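Local coordinates for protein phycocyanobilin lyase subunit beta (PDB 5N3U) that associates with the CpcE subunit to form a lyase and is probably required for attaching the chromophore to the phycocyanin alpha subunit CpcA, at residues 70-73 with 77-80; 81-86 with 95-100. One frame throughout, in Å; residues are numbered along the deposited sequence.

Interaction 1: 70-73 with 77-80; sequences QIDD and GARA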
loop_
_atom_site.group_PDB
_atom_site.type_symbol
_atom_site.label_atom_id
_atom_site.label_comp_id
_atom_site.label_asym_id
_atom_site.label_seq_id
_atom_site.Cartn_x
_atom_site.Cartn_y
_atom_site.Cartn_z
ATOM N N GLN B 70 -8.590 -5.919 17.066
ATOM C CA GLN B 70 -8.414 -4.462 16.813
ATOM C C GLN B 70 -7.210 -4.256 15.907
ATOM O O GLN B 70 -6.313 -3.438 16.207
ATOM C CB GLN B 70 -8.204 -3.701 18.128
ATOM C CG GLN B 70 -9.488 -3.798 18.960
ATOM C CD GLN B 70 -9.377 -3.211 20.372
ATOM O OE1 GLN B 70 -8.530 -2.379 20.650
ATOM N NE2 GLN B 70 -10.191 -3.726 21.283
ATOM N N ILE B 71 -7.160 -5.032 14.816
ATOM C CA ILE B 71 -6.098 -4.908 13.847
ATOM C C ILE B 71 -6.527 -3.818 12.855
ATOM O O ILE B 71 -7.655 -3.822 12.357
ATOM C CB ILE B 71 -5.815 -6.203 13.141
ATOM C CG1 ILE B 71 -5.189 -7.142 14.145
ATOM C CG2 ILE B 71 -4.829 -5.964 11.996
ATOM C CD1 ILE B 71 -5.074 -8.530 13.641
ATOM N N ASP B 72 -5.612 -2.883 12.584
ATOM C CA ASP B 72 -5.905 -1.796 11.645
ATOM C C ASP B 72 -5.660 -2.337 10.200
ATOM O O ASP B 72 -4.525 -2.355 9.703
ATOM C CB ASP B 72 -5.051 -0.580 11.915
ATOM C CG ASP B 72 -5.544 0.678 11.195
ATOM O OD1 ASP B 72 -6.230 0.571 10.150
ATOM O OD2 ASP B 72 -5.182 1.786 11.660
ATOM N N ASP B 73 -6.751 -2.683 9.563
ATOM C CA ASP B 73 -6.719 -3.157 8.141
ATOM C C ASP B 73 -6.548 -2.075 7.138
ATOM O O ASP B 73 -6.508 -2.370 5.984
ATOM C CB ASP B 73 -7.962 -3.989 7.821
ATOM C CG ASP B 73 -7.896 -5.357 8.518
ATOM O OD1 ASP B 73 -6.762 -5.841 8.679
ATOM O OD2 ASP B 73 -8.922 -5.855 8.957
ATOM N N GLY B 77 1.334 0.346 8.489
ATOM C CA GLY B 77 2.385 0.712 9.498
ATOM C C GLY B 77 1.919 0.232 10.846
ATOM O O GLY B 77 2.665 -0.457 11.592
ATOM N N ALA B 78 0.665 0.527 11.127
ATOM C CA ALA B 78 0.071 0.102 12.435
ATOM C C ALA B 78 -0.085 -1.375 12.545
ATOM O O ALA B 78 0.209 -1.992 13.569
ATOM C CB ALA B 78 -1.265 0.750 12.578
ATOM N N ARG B 79 -0.501 -1.994 11.430
ATOM C CA ARG B 79 -0.762 -3.408 11.390
ATOM C C ARG B 79 0.480 -4.227 11.675
ATOM O O ARG B 79 0.401 -5.280 12.331
ATOM C CB ARG B 79 -1.424 -3.745 10.039
ATOM C CG ARG B 79 -1.848 -5.156 9.907
ATOM C CD ARG B 79 -2.900 -5.341 8.779
ATOM N NE ARG B 79 -2.349 -5.158 7.439
ATOM C CZ ARG B 79 -2.489 -4.074 6.643
ATOM N NH1 ARG B 79 -1.921 -4.086 5.456
ATOM N NH2 ARG B 79 -3.146 -2.958 7.042
ATOM N N ALA B 80 1.634 -3.752 11.216
ATOM C CA ALA B 80 2.842 -4.429 11.378
ATOM C C ALA B 80 3.167 -4.519 12.883
ATOM O O ALA B 80 3.694 -5.491 13.325
ATOM C CB ALA B 80 3.944 -3.677 10.683
#
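R79 reaches back from the helix to D72 in the loop before it and grips that residue's backbone, while the D72 carboxylate is salt-bridged through OD1 to R212 of a CpcE chain. NH2 of R79 donates to the carbonyl oxygen O of D72 at 3.1 Å with an N-H...O angle of 166°; the oxygen lies in the guanidinium plane and receives the bond on a lone pair, so the planar edge of the group does the binding. CG stands anti to the backbone N (chi1 -175°), and a bend at chi3 turns the guanidinium toward the loop. On the way, the methylene CG of R79 packs at 3.7 Å on CG2 of I71, the two side chains crossing at about a right angle. D73 approaches with OD1 3.9 Å from CD of R79, its carboxylate plane turned 53° from the guanidinium. CB of D72 also packs 4.1 Å from CB of A78. E8 of a CpcE subunit also salt-bridges R79. A leucine in place of R79 would probably leave the D72 carbonyl without this donor and D105 without its salt-bridge mate. The contact folds the loop after helix 64-69 onto the first turn of helix 76-89, beside V110 of helix 108-118.

Interaction 2: 81-86 with 95-100; sequences YSIRTL and LDVLID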
loop_
_atom_site.group_PDB
_atom_site.type_symbol
_atom_site.label_atom_id
_atom_site.label_comp_id
_atom_site.label_asym_id
_atom_site.label_seq_id
_atom_site.Cartn_x
_atom_site.Cartn_y
_atom_site.Cartn_z
ATOM N N TYR B 81 2.863 -3.468 13.628
ATOM C CA TYR B 81 3.061 -3.443 15.078
ATOM C C TYR B 81 2.135 -4.393 15.760
ATOM O O TYR B 81 2.566 -5.091 16.691
ATOM C CB TYR B 81 2.871 -2.031 15.681
ATOM C CG TYR B 81 4.046 -1.143 15.410
ATOM C CD1 TYR B 81 5.263 -1.369 16.067
ATOM C CD2 TYR B 81 3.954 -0.055 14.536
ATOM C CE1 TYR B 81 6.371 -0.543 15.833
ATOM C CE2 TYR B 81 5.052 0.795 14.285
ATOM C CZ TYR B 81 6.266 0.516 14.928
ATOM O OH TYR B 81 7.355 1.363 14.733
ATOM N N SER B 82 0.880 -4.487 15.344
ATOM C CA SER B 82 -0.022 -5.484 15.921
ATOM C C SER B 82 0.540 -6.880 15.750
ATOM O O SER B 82 0.583 -7.675 16.674
ATOM C CB SER B 82 -1.405 -5.430 15.341
ATOM O OG SER B 82 -2.058 -4.256 15.716
ATOM N N ILE B 83 0.954 -7.180 14.545
ATOM C CA ILE B 83 1.462 -8.490 14.229
ATOM C C ILE B 83 2.752 -8.773 14.993
ATOM O O ILE B 83 2.976 -9.874 15.458
ATOM C CB ILE B 83 1.684 -8.650 12.751
ATOM C CG1 ILE B 83 0.356 -8.430 11.979
ATOM C CG2 ILE B 83 2.291 -10.034 12.502
ATOM C CD1 ILE B 83 -0.747 -9.368 12.370
ATOM N N ARG B 84 3.647 -7.787 15.060
ATOM C CA ARG B 84 4.872 -7.954 15.806
ATOM C C ARG B 84 4.619 -8.237 17.329
ATOM O O ARG B 84 5.306 -9.029 17.962
ATOM C CB ARG B 84 5.804 -6.765 15.597
ATOM C CG ARG B 84 7.251 -7.027 16.073
ATOM C CD ARG B 84 8.272 -5.986 15.580
ATOM N NE ARG B 84 8.035 -5.568 14.181
ATOM C CZ ARG B 84 7.497 -4.427 13.755
ATOM N NH1 ARG B 84 7.035 -3.519 14.577
ATOM N NH2 ARG B 84 7.373 -4.208 12.443
ATOM N N THR B 85 3.653 -7.557 17.879
ATOM C CA THR B 85 3.290 -7.662 19.234
ATOM C C THR B 85 2.679 -9.011 19.504
ATOM O O THR B 85 3.089 -9.713 20.456
ATOM C CB THR B 85 2.314 -6.582 19.581
ATOM O OG1 THR B 85 2.911 -5.316 19.320
ATOM C CG2 THR B 85 1.941 -6.633 21.005
ATOM N N LEU B 86 1.754 -9.444 18.673
ATOM C CA LEU B 86 1.270 -10.833 18.768
ATOM C C LEU B 86 2.333 -11.864 18.644
ATOM O O LEU B 86 2.314 -12.860 19.387
ATOM C CB LEU B 86 0.193 -11.095 17.684
ATOM C CG LEU B 86 -1.087 -10.443 17.922
ATOM C CD1 LEU B 86 -1.899 -10.254 16.636
ATOM C CD2 LEU B 86 -1.844 -11.143 19.040
ATOM N N LEU B 95 -2.437 -17.827 15.721
ATOM C CA LEU B 95 -2.060 -18.551 14.499
ATOM C C LEU B 95 -2.799 -18.058 13.207
ATOM O O LEU B 95 -2.181 -17.702 12.171
ATOM C CB LEU B 95 -2.326 -20.013 14.715
ATOM C CG LEU B 95 -2.062 -20.883 13.493
ATOM C CD1 LEU B 95 -0.597 -20.967 13.170
ATOM C CD2 LEU B 95 -2.655 -22.295 13.598
ATOM N N ASP B 96 -4.118 -18.062 13.247
ATOM C CA ASP B 96 -4.880 -17.752 11.990
ATOM C C ASP B 96 -4.667 -16.315 11.516
ATOM O O ASP B 96 -4.546 -16.098 10.351
ATOM C CB ASP B 96 -6.369 -18.027 12.190
ATOM C CG ASP B 96 -6.677 -19.559 12.400
ATOM O OD1 ASP B 96 -5.917 -20.506 11.943
ATOM O OD2 ASP B 96 -7.718 -19.834 13.016
ATOM N N VAL B 97 -4.599 -15.349 12.440
ATOM C CA VAL B 97 -4.219 -14.006 12.048
ATOM C C VAL B 97 -2.839 -13.962 11.423
ATOM O O VAL B 97 -2.607 -13.256 10.434
ATOM C CB VAL B 97 -4.346 -12.990 13.212
ATOM C CG1 VAL B 97 -3.581 -11.694 13.034
ATOM C CG2 VAL B 97 -5.825 -12.681 13.388
ATOM N N LEU B 98 -1.868 -14.616 12.023
ATOM C CA LEU B 98 -0.556 -14.607 11.486
ATOM C C LEU B 98 -0.445 -15.269 10.133
ATOM O O LEU B 98 0.279 -14.826 9.243
ATOM C CB LEU B 98 0.442 -15.243 12.439
ATOM C CG LEU B 98 1.133 -14.395 13.451
ATOM C CD1 LEU B 98 0.313 -13.315 14.044
ATOM C CD2 LEU B 98 1.804 -15.274 14.506
ATOM N N ILE B 99 -1.205 -16.323 9.954
ATOM C CA ILE B 99 -1.229 -16.984 8.620
ATOM C C ILE B 99 -1.799 -16.098 7.540
ATOM O O ILE B 99 -1.205 -15.891 6.441
ATOM C CB ILE B 99 -2.025 -18.263 8.688
ATOM C CG1 ILE B 99 -1.215 -19.292 9.402
ATOM C CG2 ILE B 99 -2.381 -18.743 7.298
ATOM C CD1 ILE B 99 -1.999 -20.591 9.605
ATOM N N ASP B 100 -2.853 -15.385 7.886
ATOM C CA ASP B 100 -3.410 -14.457 6.956
ATOM C C ASP B 100 -2.495 -13.362 6.576
ATOM O O ASP B 100 -2.408 -12.993 5.424
ATOM C CB ASP B 100 -4.641 -13.764 7.579
ATOM C CG ASP B 100 -5.846 -14.550 7.377
ATOM O OD1 ASP B 100 -5.783 -15.477 6.542
ATOM O OD2 ASP B 100 -6.887 -14.295 8.038
#
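I83 and L86, one turn apart on helix 76-89, face V97 and L98 on helix 95-104, and the four side chains pack without any polar bond between the segments. Both branches from CB of I83 are used. Its CD1 advances to 3.7 Å from CG1 of V97, the closest approach here, while CG2 lies 4.1 Å from CD1 of L98. The torsions explain this division: CG2 is anti to the backbone N and CG1 anti to the carbonyl carbon (chi1 -59°), which sends the two arms to different partners. The I83 and L98 chains run past one another in opposite directions. L86 adds the second bump: its CD1 meets CG1 of V97 at 4.2 Å, and its CB lies 4.3 Å from CD1 of L98. The CD1 atoms of I83 and L86 thus flank a shallow notch into which the CG1 methyl of V97 fits, as its distances to the two show, and the L98 CD1 methyl touches both residues as well. Only 162 Å² is buried, consistent with segment axes 10.7 Å apart at their closest and with N-to-C directions at 135°: the contact is made by side chains, with the backbones well apart. L67 and L68 of helix 64-69 cover L86, V97 also touches L68, and A114 and L118 of helix 108-118 touch I83 and L98 respectively, within the HEAT-repeat array.

In the fold
From the N terminus, the chain leaves helix 64-69 and closes interaction 1 almost at once: only three residues separate its segments, so it fastens a short turn onto the start of helix 76-89. The same helix then supplies 81-86 to interaction 2, which closes a wider connection of eight residues by packing on helix 95-104. The two contacts follow in series, neither nested nor crossed, with centres about 10 Å apart. They also meet directly, CD1 of I71 lying 3.6 Å from CG1 of V97. Helix 76-89 thus ties the preceding loop to the following helix, all inside the HEAT-repeat range.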